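Local coordinates for Cif-like 1 wild-type (Burkholderia cenocepacia, PDB 7JQX), which probably hydrolyses epoxides, as a Cif-like enzyme of the alpha/beta hydrolase fold that assembles into an octamer, at residues G113-H118 against P137-K142; V51-G56 against H118-D123; Q166-G171 against K196-V201; Y190-Y195 against V210-Y215; G152-D157 against A267-L272. One frame throughout, in Å; residues are numbered along the deposited sequence.

Contact 1. Residues G113-H118 against P137-K142; sequences GATRIH and PTEIVK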
# COMPACT_ATOMS: atom_id res chain seq x y z
N GLY A 113 13.97 24.69 39.14
CA GLY A 113 14.19 25.51 40.30
C GLY A 113 12.97 25.74 41.15
O GLY A 113 13.05 26.50 42.12
N ALA A 114 11.82 25.16 40.80
CA ALA A 114 10.60 25.40 41.55
C ALA A 114 10.32 24.27 42.53
O ALA A 114 10.93 23.19 42.49
CB ALA A 114 9.41 25.56 40.59
N THR A 115 9.37 24.52 43.42
CA THR A 115 8.90 23.48 44.33
C THR A 115 7.39 23.59 44.45
O THR A 115 6.66 22.64 44.12
CB THR A 115 9.61 23.60 45.69
OG1 THR A 115 10.91 23.02 45.59
CG2 THR A 115 8.82 22.91 46.78
N ARG A 116 6.89 24.76 44.81
CA ARG A 116 5.46 25.00 44.89
C ARG A 116 4.98 25.50 43.54
O ARG A 116 5.60 26.40 42.95
CB ARG A 116 5.16 26.01 46.00
CG ARG A 116 5.78 25.63 47.35
CD ARG A 116 4.70 25.42 48.41
NE ARG A 116 3.92 26.64 48.63
CZ ARG A 116 2.71 26.68 49.18
NH1 ARG A 116 2.11 25.56 49.59
NH2 ARG A 116 2.09 27.85 49.34
N ILE A 117 3.90 24.90 43.03
CA ILE A 117 3.35 25.21 41.71
C ILE A 117 1.83 25.28 41.75
O ILE A 117 1.18 24.74 42.64
CB ILE A 117 3.76 24.17 40.65
CG1 ILE A 117 3.02 22.85 40.90
CG2 ILE A 117 5.30 24.05 40.58
CD1 ILE A 117 3.47 21.68 40.03
N HIS A 118 1.27 25.98 40.76
CA HIS A 118 -0.12 25.79 40.37
C HIS A 118 -0.18 24.72 39.28
O HIS A 118 0.73 24.61 38.45
CB HIS A 118 -0.74 27.09 39.86
CG HIS A 118 -0.73 28.20 40.87
ND1 HIS A 118 -1.88 28.66 41.47
CD2 HIS A 118 0.28 28.94 41.39
CE1 HIS A 118 -1.58 29.64 42.31
NE2 HIS A 118 -0.27 29.82 42.28
N PRO A 137 1.16 16.72 48.64
CA PRO A 137 0.10 17.74 48.81
C PRO A 137 0.61 19.12 49.19
O PRO A 137 -0.02 20.13 48.83
CB PRO A 137 -0.77 17.15 49.93
CG PRO A 137 -0.23 15.76 50.21
CD PRO A 137 1.17 15.72 49.72
N THR A 138 1.71 19.21 49.95
CA THR A 138 2.24 20.52 50.32
C THR A 138 2.87 21.25 49.14
O THR A 138 3.18 22.44 49.26
CB THR A 138 3.27 20.41 51.45
OG1 THR A 138 4.48 19.82 50.95
CG2 THR A 138 2.73 19.58 52.61
N GLU A 139 3.11 20.57 48.02
CA GLU A 139 3.78 21.19 46.88
C GLU A 139 2.83 21.80 45.86
O GLU A 139 3.29 22.56 45.01
CB GLU A 139 4.67 20.16 46.20
CG GLU A 139 5.96 19.98 46.97
CD GLU A 139 6.82 18.87 46.47
OE1 GLU A 139 6.81 18.62 45.26
OE2 GLU A 139 7.56 18.29 47.29
N ILE A 140 1.53 21.51 45.94
CA ILE A 140 0.56 21.99 44.97
C ILE A 140 -0.26 23.08 45.63
O ILE A 140 -1.13 22.79 46.46
CB ILE A 140 -0.35 20.87 44.45
CG1 ILE A 140 0.47 19.78 43.76
CG2 ILE A 140 -1.42 21.43 43.55
CD1 ILE A 140 1.25 20.25 42.56
N VAL A 141 -0.01 24.33 45.22
CA VAL A 141 -0.70 25.47 45.80
C VAL A 141 -2.17 25.47 45.40
O VAL A 141 -3.06 25.64 46.24
CB VAL A 141 -0.02 26.78 45.39
CG1 VAL A 141 -0.67 27.95 46.11
CG2 VAL A 141 1.50 26.73 45.67
N LYS A 142 -2.45 25.35 44.11
CA LYS A 142 -3.81 25.23 43.64
C LYS A 142 -3.86 24.25 42.48
O LYS A 142 -2.90 24.13 41.72
CB LYS A 142 -4.37 26.59 43.23
CG LYS A 142 -4.88 27.42 44.41
CD LYS A 142 -5.11 28.86 44.03
CE LYS A 142 -5.27 29.74 45.24
NZ LYS A 142 -6.17 30.85 44.93
O HOH W 1 7.00 20.08 43.20
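Arg116 and Val141 are set square to each other. The CG2 methyl of Val141 lies over the centre of one face of the guanidinium, with CG2 3.7 Å from Arg116 CZ. The Arg116 chain bends at chi2 (-119°) and chi3 (-61°), and these turns carry its head across the valine. At the edge of the same flat group, NH1 of Arg116 makes a weak hydrogen bond to Thr138 O at 3.3 Å.

Beneath this surface pair the backbones join through one parallel bridge, Ile117 with Ile140. Ile117 N donates to Glu139 O at 3.1 Å, and Val141 N donates to Ile117 O at 2.9 Å. The side chains of Ile117 and Ile140 lie on the same face of the sheet and meet at a slant, with Ile117 CG1 3.6 Å from Ile140 CD1. Tyr132 of helix 124-135 packs on both. On the face that carries His118, the Lys142 chain runs alongside the imidazole, with His118 ND1 3.7 Å from Lys142 CB. Lys142 NZ bonds to Phe301 O and makes a cation-pi contact with the Phe301 ring. Water 1 donates to Thr115 O at 2.7 Å, and Glu139 OE1 forms a salt bridge with Arg106. Here strand 140-146 first pairs with strand 117-122, in a beta-alpha-beta unit of the alpha/beta hydrolase sheet completed by helix 124-135.

Contact 2. Residues V51-G56 against H118-D123; sequences VVLLHG and HLVGRD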
# COMPACT_ATOMS: atom_id res chain seq x y z
N VAL A 51 3.06 27.89 36.67
CA VAL A 51 1.81 27.21 36.34
C VAL A 51 2.13 26.10 35.35
O VAL A 51 2.64 26.38 34.25
CB VAL A 51 0.75 28.16 35.74
CG1 VAL A 51 -0.44 27.36 35.26
CG2 VAL A 51 0.30 29.22 36.75
N VAL A 52 1.83 24.86 35.74
CA VAL A 52 2.06 23.68 34.90
C VAL A 52 0.73 23.20 34.33
O VAL A 52 -0.27 23.10 35.04
CB VAL A 52 2.75 22.54 35.66
CG1 VAL A 52 2.87 21.31 34.76
CG2 VAL A 52 4.10 22.99 36.15
N LEU A 53 0.74 22.89 33.04
CA LEU A 53 -0.44 22.52 32.27
C LEU A 53 -0.17 21.15 31.67
O LEU A 53 0.85 20.95 31.01
CB LEU A 53 -0.72 23.55 31.17
CG LEU A 53 -0.72 25.02 31.61
CD1 LEU A 53 -0.65 25.92 30.40
CD2 LEU A 53 -1.96 25.33 32.39
N LEU A 54 -1.07 20.20 31.92
CA LEU A 54 -0.89 18.82 31.47
C LEU A 54 -2.04 18.42 30.56
O LEU A 54 -3.20 18.43 30.98
CB LEU A 54 -0.76 17.87 32.66
CG LEU A 54 0.43 18.12 33.61
CD1 LEU A 54 0.46 17.10 34.73
CD2 LEU A 54 1.76 18.09 32.87
N HIS A 55 -1.73 18.09 29.31
CA HIS A 55 -2.71 17.69 28.32
C HIS A 55 -3.20 16.26 28.59
O HIS A 55 -2.73 15.57 29.50
CB HIS A 55 -2.10 17.73 26.93
CG HIS A 55 -0.93 16.82 26.78
ND1 HIS A 55 -1.06 15.49 26.46
CD2 HIS A 55 0.40 17.04 26.96
CE1 HIS A 55 0.14 14.93 26.43
NE2 HIS A 55 1.04 15.85 26.72
N GLY A 56 -4.12 15.80 27.75
CA GLY A 56 -4.57 14.41 27.81
C GLY A 56 -4.34 13.70 26.49
O GLY A 56 -3.45 14.10 25.74
N HIS A 118 1.27 25.98 40.76
CA HIS A 118 -0.12 25.79 40.37
C HIS A 118 -0.18 24.72 39.28
O HIS A 118 0.73 24.61 38.45
CB HIS A 118 -0.74 27.09 39.86
CG HIS A 118 -0.73 28.20 40.87
ND1 HIS A 118 -1.88 28.66 41.47
CD2 HIS A 118 0.28 28.94 41.39
CE1 HIS A 118 -1.58 29.64 42.31
NE2 HIS A 118 -0.27 29.82 42.28
N LEU A 119 -1.25 23.92 39.28
CA LEU A 119 -1.31 22.74 38.42
C LEU A 119 -2.68 22.66 37.76
O LEU A 119 -3.72 22.79 38.42
CB LEU A 119 -1.03 21.48 39.22
CG LEU A 119 -0.82 20.15 38.51
CD1 LEU A 119 0.22 20.28 37.41
CD2 LEU A 119 -0.37 19.12 39.54
N VAL A 120 -2.68 22.50 36.43
CA VAL A 120 -3.89 22.34 35.64
C VAL A 120 -3.72 21.07 34.79
O VAL A 120 -2.71 20.89 34.15
CB VAL A 120 -4.15 23.55 34.72
CG1 VAL A 120 -5.51 23.42 34.03
CG2 VAL A 120 -4.05 24.88 35.50
N GLY A 121 -4.75 20.22 34.82
CA GLY A 121 -4.72 19.00 34.02
C GLY A 121 -6.07 18.77 33.37
O GLY A 121 -7.11 19.24 33.85
N ARG A 122 -6.04 18.09 32.21
CA ARG A 122 -7.27 17.59 31.60
C ARG A 122 -7.05 16.15 31.13
O ARG A 122 -5.93 15.78 30.77
CB ARG A 122 -7.78 18.51 30.47
CG ARG A 122 -7.10 18.38 29.12
CD ARG A 122 -7.95 19.07 28.03
NE ARG A 122 -9.22 18.37 27.86
CZ ARG A 122 -9.34 17.17 27.29
NH1 ARG A 122 -8.25 16.54 26.82
NH2 ARG A 122 -10.54 16.59 27.19
N ASP A 123 -8.11 15.34 31.18
CA ASP A 123 -8.09 13.92 30.77
C ASP A 123 -6.96 13.12 31.43
O ASP A 123 -6.89 13.09 32.67
CB ASP A 123 -8.02 13.83 29.23
CG ASP A 123 -8.13 12.40 28.73
OD1 ASP A 123 -7.14 11.88 28.16
OD2 ASP A 123 -9.19 11.77 28.93
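Leu53 keeps CG anti to its carbonyl carbon (chi1 -49°), and its CD2 comes to 3.7 Å from Val120 CB. The two side chains lie side by side. On the face that carries Val52, Leu119 has CG anti to the backbone N (chi1 -170°), and its CD1 reaches Val52 CB at 3.8 Å. Four backbone hydrogen bonds join the parallel strands. They include Val52 N to His118 O at 2.9 Å, Val120 N to Val52 O at 2.8 Å and Arg122 N to Leu54 O at 3.1 Å. Past the strands, Gly56 lets the backbone pass close to Asp123, its CA 3.6 Å from Asp123 OD1. His55 ND1 donates to Gly56 O at 2.9 Å, in the plane of its ring. Arg122 is held by a salt bridge to Asp147. Asp123 has a positive phi and sits just before helix 124-135, in a pattern consistent with a nucleophile elbow. Its OD1 accepts from Trp57 N, a backbone bond that probably holds the carboxylate in one orientation.

Contact 3. Residues Q166-G171 against K196-V201; sequences QIWHFG and KKRTHV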
# COMPACT_ATOMS: atom_id res chain seq x y z
N GLN A 166 -19.17 6.96 25.38
CA GLN A 166 -18.01 7.77 25.03
C GLN A 166 -16.71 7.20 25.60
O GLN A 166 -15.66 7.83 25.42
CB GLN A 166 -18.22 9.23 25.46
CG GLN A 166 -19.33 9.98 24.62
CD GLN A 166 -18.98 10.22 23.13
OE1 GLN A 166 -18.22 9.45 22.51
NE2 GLN A 166 -19.55 11.27 22.54
N ILE A 167 -16.74 6.06 26.28
CA ILE A 167 -15.50 5.39 26.65
C ILE A 167 -15.41 4.02 25.99
O ILE A 167 -14.71 3.12 26.49
CB ILE A 167 -15.34 5.28 28.18
CG1 ILE A 167 -16.44 4.40 28.78
CG2 ILE A 167 -15.34 6.66 28.81
CD1 ILE A 167 -16.11 3.89 30.16
N TRP A 168 -16.09 3.85 24.85
CA TRP A 168 -15.99 2.61 24.08
C TRP A 168 -14.55 2.23 23.77
O TRP A 168 -14.23 1.04 23.64
CB TRP A 168 -16.78 2.75 22.78
CG TRP A 168 -16.13 3.69 21.79
CD1 TRP A 168 -16.39 5.03 21.63
CD2 TRP A 168 -15.08 3.37 20.86
NE1 TRP A 168 -15.57 5.56 20.64
CE2 TRP A 168 -14.76 4.56 20.16
CE3 TRP A 168 -14.40 2.20 20.54
CZ2 TRP A 168 -13.78 4.59 19.16
CZ3 TRP A 168 -13.43 2.24 19.57
CH2 TRP A 168 -13.13 3.42 18.88
N HIS A 169 -13.66 3.21 23.64
CA HIS A 169 -12.31 2.95 23.16
C HIS A 169 -11.37 2.38 24.21
O HIS A 169 -10.26 1.96 23.86
CB HIS A 169 -11.71 4.25 22.62
CG HIS A 169 -11.72 5.36 23.62
ND1 HIS A 169 -12.88 5.99 24.02
CD2 HIS A 169 -10.72 5.94 24.33
CE1 HIS A 169 -12.59 6.93 24.91
NE2 HIS A 169 -11.28 6.91 25.12
N PHE A 170 -11.76 2.37 25.49
CA PHE A 170 -10.90 1.79 26.52
C PHE A 170 -10.55 0.35 26.20
O PHE A 170 -9.40 -0.07 26.35
CB PHE A 170 -11.59 1.85 27.89
CG PHE A 170 -11.67 3.22 28.50
CD1 PHE A 170 -11.36 4.36 27.77
CD2 PHE A 170 -12.08 3.37 29.82
CE1 PHE A 170 -11.46 5.61 28.35
CE2 PHE A 170 -12.17 4.61 30.40
CZ PHE A 170 -11.86 5.74 29.68
N GLY A 171 -11.54 -0.44 25.76
CA GLY A 171 -11.31 -1.81 25.38
C GLY A 171 -10.28 -1.91 24.28
O GLY A 171 -9.22 -2.52 24.47
N LYS A 196 -13.89 15.14 16.79
CA LYS A 196 -15.08 15.84 16.38
C LYS A 196 -16.32 15.27 17.03
O LYS A 196 -17.27 16.02 17.30
CB LYS A 196 -15.20 15.80 14.86
CG LYS A 196 -14.04 16.49 14.19
CD LYS A 196 -14.41 16.84 12.78
CE LYS A 196 -13.35 16.44 11.80
NZ LYS A 196 -13.29 17.41 10.69
N LYS A 197 -16.32 13.98 17.35
CA LYS A 197 -17.50 13.41 17.99
C LYS A 197 -17.69 13.93 19.41
O LYS A 197 -18.81 13.90 19.92
CB LYS A 197 -17.41 11.88 17.97
CG LYS A 197 -18.04 11.31 16.70
CD LYS A 197 -17.67 9.88 16.42
CE LYS A 197 -18.49 9.36 15.26
NZ LYS A 197 -17.78 8.27 14.56
N ARG A 198 -16.65 14.47 20.04
CA ARG A 198 -16.76 14.95 21.40
C ARG A 198 -16.73 16.48 21.50
O ARG A 198 -16.94 17.02 22.59
CB ARG A 198 -15.64 14.36 22.26
CG ARG A 198 -15.68 12.85 22.34
CD ARG A 198 -14.42 12.30 22.96
NE ARG A 198 -14.49 10.86 23.20
CZ ARG A 198 -14.58 9.93 22.25
NH1 ARG A 198 -14.59 10.27 20.97
NH2 ARG A 198 -14.66 8.64 22.60
N THR A 199 -16.54 17.19 20.39
CA THR A 199 -16.54 18.64 20.43
C THR A 199 -17.95 19.18 20.25
O THR A 199 -18.83 18.51 19.71
CB THR A 199 -15.62 19.22 19.34
OG1 THR A 199 -15.34 20.59 19.63
CG2 THR A 199 -16.23 19.09 17.93
N HIS A 200 -18.17 20.40 20.74
CA HIS A 200 -19.38 21.13 20.37
C HIS A 200 -19.08 22.37 19.55
O HIS A 200 -19.80 22.64 18.57
CB HIS A 200 -20.20 21.55 21.60
CG HIS A 200 -21.52 22.16 21.24
ND1 HIS A 200 -21.79 23.51 21.37
CD2 HIS A 200 -22.64 21.62 20.70
CE1 HIS A 200 -23.02 23.77 20.96
NE2 HIS A 200 -23.56 22.63 20.55
N VAL A 201 -18.05 23.13 19.91
CA VAL A 201 -17.59 24.24 19.09
C VAL A 201 -16.83 23.69 17.89
O VAL A 201 -15.99 22.78 18.03
CB VAL A 201 -16.71 25.19 19.93
CG1 VAL A 201 -16.00 26.22 19.03
CG2 VAL A 201 -17.54 25.84 21.03
O HOH W 2 -14.83 10.42 26.19
O HOH W 3 -15.22 8.10 19.31
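Arg198 reaches across to Gln166 and ties two segments of the helical cap of this alpha/beta hydrolase. Arg198 NH2 donates to Gln166 O at 3.1 Å, and the N-H comes in from above the carbonyl plane. The arginine chain is extended from CG to NE, which carries the guanidinium to the turn ahead of helix 169-173.

The flat groups meet at an angle. The Gln166 and Arg198 chains run past one another with opposed directions, the glutamine bent at chi2 (-67°). This lays OE1 of Gln166 over the centre of one guanidinium face, 3.7 Å from Arg198 CZ, with the amide and guanidinium planes 43° apart. The His169 ring stands nearly perpendicular to the guanidinium, at 85°, and its ND1 and CE1 are the ring atoms nearest Arg198 NH2. Phe194 on helix 187-198 adds a cation-pi contact with the arginine, and its carbonyl accepts from Arg198 NH1.

Two waters complete the grip, both at the edge of the guanidinium and in its plane. Water 2 accepts from Arg198 NE at 3.0 Å and donates to Gln166 O. Water 3 joins Trp168 to the arginine, accepting from Trp168 NE1 at 2.9 Å and from Arg198 NH1 at 2.8 Å.

Contact 4. Residues Y190-Y195 against V210-Y215; sequences YILDFY and VYADAY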
# COMPACT_ATOMS: atom_id res chain seq x y z
N TYR A 190 -8.52 8.43 12.43
CA TYR A 190 -9.00 7.96 13.72
C TYR A 190 -9.12 9.11 14.72
O TYR A 190 -10.14 9.24 15.41
CB TYR A 190 -8.05 6.89 14.26
CG TYR A 190 -8.49 6.25 15.56
CD1 TYR A 190 -9.49 5.28 15.58
CD2 TYR A 190 -7.88 6.60 16.75
CE1 TYR A 190 -9.87 4.67 16.78
CE2 TYR A 190 -8.25 6.01 17.94
CZ TYR A 190 -9.25 5.05 17.95
OH TYR A 190 -9.60 4.47 19.14
N ILE A 191 -8.09 9.96 14.80
CA ILE A 191 -8.06 11.00 15.81
C ILE A 191 -8.99 12.15 15.45
O ILE A 191 -9.61 12.73 16.34
CB ILE A 191 -6.62 11.46 16.06
CG1 ILE A 191 -5.93 10.42 16.96
CG2 ILE A 191 -6.57 12.90 16.67
CD1 ILE A 191 -4.41 10.50 16.95
N LEU A 192 -9.14 12.47 14.20
CA LEU A 192 -10.07 13.50 13.84
C LEU A 192 -11.48 13.05 14.18
O LEU A 192 -12.23 13.79 14.69
CB LEU A 192 -10.01 13.80 12.37
CG LEU A 192 -9.12 14.85 11.76
CD1 LEU A 192 -9.68 16.20 12.02
CD2 LEU A 192 -7.74 14.80 12.32
N ASP A 193 -11.84 11.83 13.84
CA ASP A 193 -13.17 11.32 14.18
C ASP A 193 -13.40 11.36 15.68
O ASP A 193 -14.45 11.79 16.15
CB ASP A 193 -13.33 9.90 13.64
CG ASP A 193 -14.78 9.43 13.69
OD1 ASP A 193 -15.51 9.67 12.71
OD2 ASP A 193 -15.19 8.84 14.71
N PHE A 194 -12.41 10.90 16.45
CA PHE A 194 -12.46 10.97 17.91
C PHE A 194 -12.67 12.40 18.40
O PHE A 194 -13.47 12.66 19.30
CB PHE A 194 -11.17 10.38 18.47
CG PHE A 194 -11.20 10.12 19.93
CD1 PHE A 194 -11.00 11.15 20.85
CD2 PHE A 194 -11.38 8.83 20.41
CE1 PHE A 194 -11.03 10.91 22.22
CE2 PHE A 194 -11.40 8.57 21.79
CZ PHE A 194 -11.22 9.60 22.69
N TYR A 195 -11.95 13.34 17.85
CA TYR A 195 -12.08 14.67 18.30
C TYR A 195 -13.40 15.33 17.99
O TYR A 195 -14.00 15.93 18.83
CB TYR A 195 -10.95 15.49 17.70
CG TYR A 195 -10.12 16.21 18.69
CD1 TYR A 195 -9.01 15.65 19.21
CD2 TYR A 195 -10.48 17.45 19.11
CE1 TYR A 195 -8.25 16.30 20.12
CE2 TYR A 195 -9.73 18.11 20.02
CZ TYR A 195 -8.62 17.52 20.53
OH TYR A 195 -7.87 18.19 21.43
N VAL A 210 -2.50 18.74 14.08
CA VAL A 210 -1.26 18.84 14.85
C VAL A 210 -1.15 17.68 15.83
O VAL A 210 -0.10 17.04 15.93
CB VAL A 210 -1.17 20.20 15.57
CG1 VAL A 210 0.02 20.18 16.55
CG2 VAL A 210 -1.04 21.34 14.57
N TYR A 211 -2.25 17.35 16.52
CA TYR A 211 -2.24 16.21 17.43
C TYR A 211 -2.04 14.91 16.67
O TYR A 211 -1.19 14.08 17.04
CB TYR A 211 -3.54 16.13 18.23
CG TYR A 211 -3.97 17.39 18.95
CD1 TYR A 211 -3.12 18.03 19.84
CD2 TYR A 211 -5.23 17.91 18.75
CE1 TYR A 211 -3.52 19.19 20.51
CE2 TYR A 211 -5.64 19.07 19.41
CZ TYR A 211 -4.79 19.70 20.29
OH TYR A 211 -5.21 20.84 20.94
N ALA A 212 -2.83 14.70 15.62
CA ALA A 212 -2.79 13.42 14.92
C ALA A 212 -1.40 13.13 14.40
O ALA A 212 -0.90 12.00 14.49
CB ALA A 212 -3.83 13.41 13.80
N ASP A 213 -0.73 14.15 13.85
CA ASP A 213 0.61 13.90 13.35
C ASP A 213 1.57 13.54 14.48
O ASP A 213 2.50 12.75 14.27
CB ASP A 213 1.12 15.11 12.57
CG ASP A 213 0.33 15.33 11.31
OD1 ASP A 213 -0.59 14.51 11.06
OD2 ASP A 213 0.61 16.31 10.58
N ALA A 214 1.37 14.10 15.68
CA ALA A 214 2.21 13.72 16.80
C ALA A 214 2.06 12.23 17.12
O ALA A 214 3.04 11.56 17.45
CB ALA A 214 1.89 14.57 18.03
N TYR A 215 0.83 11.71 17.03
CA TYR A 215 0.62 10.32 17.40
C TYR A 215 0.99 9.33 16.32
O TYR A 215 1.02 8.12 16.60
CB TYR A 215 -0.83 10.12 17.83
CG TYR A 215 -1.04 10.69 19.20
CD1 TYR A 215 -0.95 9.87 20.32
CD2 TYR A 215 -1.28 12.04 19.38
CE1 TYR A 215 -1.12 10.40 21.59
CE2 TYR A 215 -1.46 12.58 20.64
CZ TYR A 215 -1.37 11.76 21.74
OH TYR A 215 -1.52 12.28 23.00
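Ile191 reaches from helix 187-198 into the groove between Ala212 and Tyr215 of helix 205-215. Its CB lies 4.1 Å from Ala212 CB, and its CG2 branch meets the same methyl at 4.0 Å. On the other branch CG1 stands anti to the carbonyl carbon (chi1 -79°) and carries CD1 to its contacts. That tip rests 3.7 Å from Tyr215 CB and 3.9 Å from Ala212 CA. The isoleucine lies crosswise to the Tyr215 side chain.

One turn further along, Tyr195 meets Tyr211. Their ring planes are tilted only 14° from each other, yet displaced so far that little of one ring lies above the other, with centroids 5.3 Å apart. Tyr195 CZ lies 3.5 Å from Tyr211 CE2. Both hydroxyls bond to the carboxylate of Asp288. That of Tyr195 also takes a bond from Gln59 NE2, and that of Tyr211 one from Arg65 NH1. Each of these buried hydroxyls is therefore satisfied from outside the helix pair.

The axes of the two short segments pass 9.4 Å apart at 137°, so the helices are steeply inclined, with broadly opposed directions. The arrangement is a helix pair of the cap in an alpha/beta hydrolase, with Tyr215 near the probable nucleophile elbow.

Contact 5. Residues G152-D157 against A267-L272; sequences GTRIWD and ARELAL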
# COMPACT_ATOMS: atom_id res chain seq x y z
N GLY A 152 -10.92 5.71 40.25
CA GLY A 152 -11.22 5.59 41.65
C GLY A 152 -12.50 6.28 42.10
O GLY A 152 -13.06 5.87 43.12
N THR A 153 -12.97 7.28 41.35
CA THR A 153 -14.17 8.01 41.73
C THR A 153 -15.42 7.23 41.34
O THR A 153 -15.38 6.33 40.50
CB THR A 153 -14.18 9.39 41.06
OG1 THR A 153 -14.17 9.21 39.64
CG2 THR A 153 -12.94 10.19 41.47
N ARG A 154 -16.57 7.60 41.92
CA ARG A 154 -17.81 6.94 41.55
C ARG A 154 -18.21 7.33 40.14
O ARG A 154 -18.75 6.52 39.39
CB ARG A 154 -18.94 7.27 42.53
CG ARG A 154 -18.48 7.24 43.96
CD ARG A 154 -19.48 7.85 44.99
NE ARG A 154 -19.58 9.30 44.86
CZ ARG A 154 -20.08 10.16 45.75
NH1 ARG A 154 -20.20 11.44 45.37
NH2 ARG A 154 -20.28 9.82 47.03
N ILE A 155 -17.90 8.58 39.74
CA ILE A 155 -18.24 9.00 38.38
C ILE A 155 -17.48 8.15 37.38
O ILE A 155 -18.03 7.73 36.36
CB ILE A 155 -17.93 10.49 38.18
CG1 ILE A 155 -18.65 11.35 39.23
CG2 ILE A 155 -18.33 10.91 36.76
CD1 ILE A 155 -20.15 11.43 38.99
N TRP A 156 -16.24 7.81 37.72
CA TRP A 156 -15.46 6.92 36.88
C TRP A 156 -16.09 5.53 36.83
O TRP A 156 -16.33 4.99 35.75
CB TRP A 156 -14.04 6.84 37.43
CG TRP A 156 -13.15 5.86 36.77
CD1 TRP A 156 -13.00 4.55 37.09
CD2 TRP A 156 -12.27 6.12 35.68
NE1 TRP A 156 -12.07 3.97 36.26
CE2 TRP A 156 -11.61 4.91 35.38
CE3 TRP A 156 -11.98 7.25 34.91
CZ2 TRP A 156 -10.67 4.80 34.36
CZ3 TRP A 156 -11.04 7.14 33.89
CH2 TRP A 156 -10.39 5.92 33.62
N ASP A 157 -16.37 4.97 38.01
CA ASP A 157 -16.92 3.62 38.08
C ASP A 157 -18.30 3.54 37.44
O ASP A 157 -18.64 2.51 36.85
CB ASP A 157 -17.00 3.16 39.54
CG ASP A 157 -15.64 2.79 40.10
OD1 ASP A 157 -14.71 2.54 39.29
OD2 ASP A 157 -15.50 2.73 41.33
N ALA A 267 -14.75 15.86 41.76
CA ALA A 267 -13.69 16.51 42.52
C ALA A 267 -14.01 16.53 44.02
O ALA A 267 -13.09 16.47 44.84
CB ALA A 267 -13.46 17.94 41.99
N ARG A 268 -15.29 16.55 44.39
CA ARG A 268 -15.63 16.60 45.81
C ARG A 268 -15.34 15.30 46.53
O ARG A 268 -15.19 15.32 47.76
CB ARG A 268 -17.10 16.96 45.97
CG ARG A 268 -17.37 18.43 45.63
CD ARG A 268 -18.76 18.84 46.05
NE ARG A 268 -18.95 20.27 45.90
CZ ARG A 268 -19.88 20.82 45.13
NH1 ARG A 268 -20.72 20.04 44.44
NH2 ARG A 268 -19.99 22.13 45.06
N GLU A 269 -15.19 14.19 45.81
CA GLU A 269 -14.73 12.96 46.44
C GLU A 269 -13.23 12.99 46.68
O GLU A 269 -12.72 12.14 47.41
CB GLU A 269 -15.08 11.74 45.59
CG GLU A 269 -16.38 11.82 44.81
CD GLU A 269 -16.55 10.64 43.86
OE1 GLU A 269 -17.29 10.77 42.84
OE2 GLU A 269 -15.94 9.57 44.12
N LEU A 270 -12.54 13.96 46.10
CA LEU A 270 -11.09 14.01 46.11
C LEU A 270 -10.52 15.03 47.08
O LEU A 270 -9.43 14.81 47.62
CB LEU A 270 -10.58 14.37 44.70
CG LEU A 270 -10.94 13.52 43.50
CD1 LEU A 270 -9.82 13.66 42.52
CD2 LEU A 270 -11.07 12.05 43.87
N ALA A 271 -11.24 16.13 47.31
CA ALA A 271 -10.68 17.28 47.98
C ALA A 271 -11.71 17.91 48.91
O ALA A 271 -12.92 17.79 48.69
CB ALA A 271 -10.18 18.31 46.95
N LEU A 272 -11.21 18.64 49.90
CA LEU A 272 -12.06 19.31 50.89
C LEU A 272 -12.52 20.69 50.42
O LEU A 272 -13.65 21.10 50.75
CB LEU A 272 -11.29 19.51 52.20
CG LEU A 272 -10.60 18.40 52.99
CD1 LEU A 272 -9.63 19.02 54.01
CD2 LEU A 272 -11.61 17.51 53.69
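Glu269 OE2 accepts from the backbone N of Arg154 at 3.0 Å. The N-H points well at the oxygen (161°), which uses its syn lone pair. OE1 of the same carboxylate forms a salt bridge with Arg154 NE, its hydrogen bond weak at 3.4 Å. Backbone and side chain of one arginine thus hold one carboxylate. Arg154 bends at chi3 (-70°), which brings its guanidinium back over the glutamate. Glu269 CG lies over one face of it, 3.9 Å from Arg154 NH1. Arg154 opens helix 154-162, probably the first helix of the cap in this alpha/beta hydrolase fold. Thr153 is its N-cap: OG1 accepts from Trp156 N at 3.2 Å, and OG1 also bonds to Val150 O. Glu269 therefore sits at the N-terminal end of the helix, where its negative charge is probably favoured by the helix dipole as well as by the arginine. Beside the polar pair, Thr153 CG2 packs 3.6 Å from Leu270 CD2, one side chain lying across the other. Leu270 also rests on Tyr130 of helix 124-135.

Contacts 1 and 2 share His118 and strand 117-122, and their centres are about 13 Å apart. Lys142 O and Leu119 N, 3.0 Å apart, probably hydrogen-bond and link them within the sheet. Contact 2 carries the probable nucleophile elbow, its centre about 5 Å from that of the chain. Contacts 3 and 4 both use helix 187-198 of the cap, with centres about 12 Å apart, and both touch a second subunit. Contact 4 reaches the core where Tyr215 OH packs 3.8 Å from Gly56 O of contact 2 while bonding to Gln59 O. Contact 5 meets contact 3 through Trp156 CH2 and Phe170 CE2, 3.9 Å apart. Contact 1 is remote from contacts 3 and 4, about 32 Å between centres.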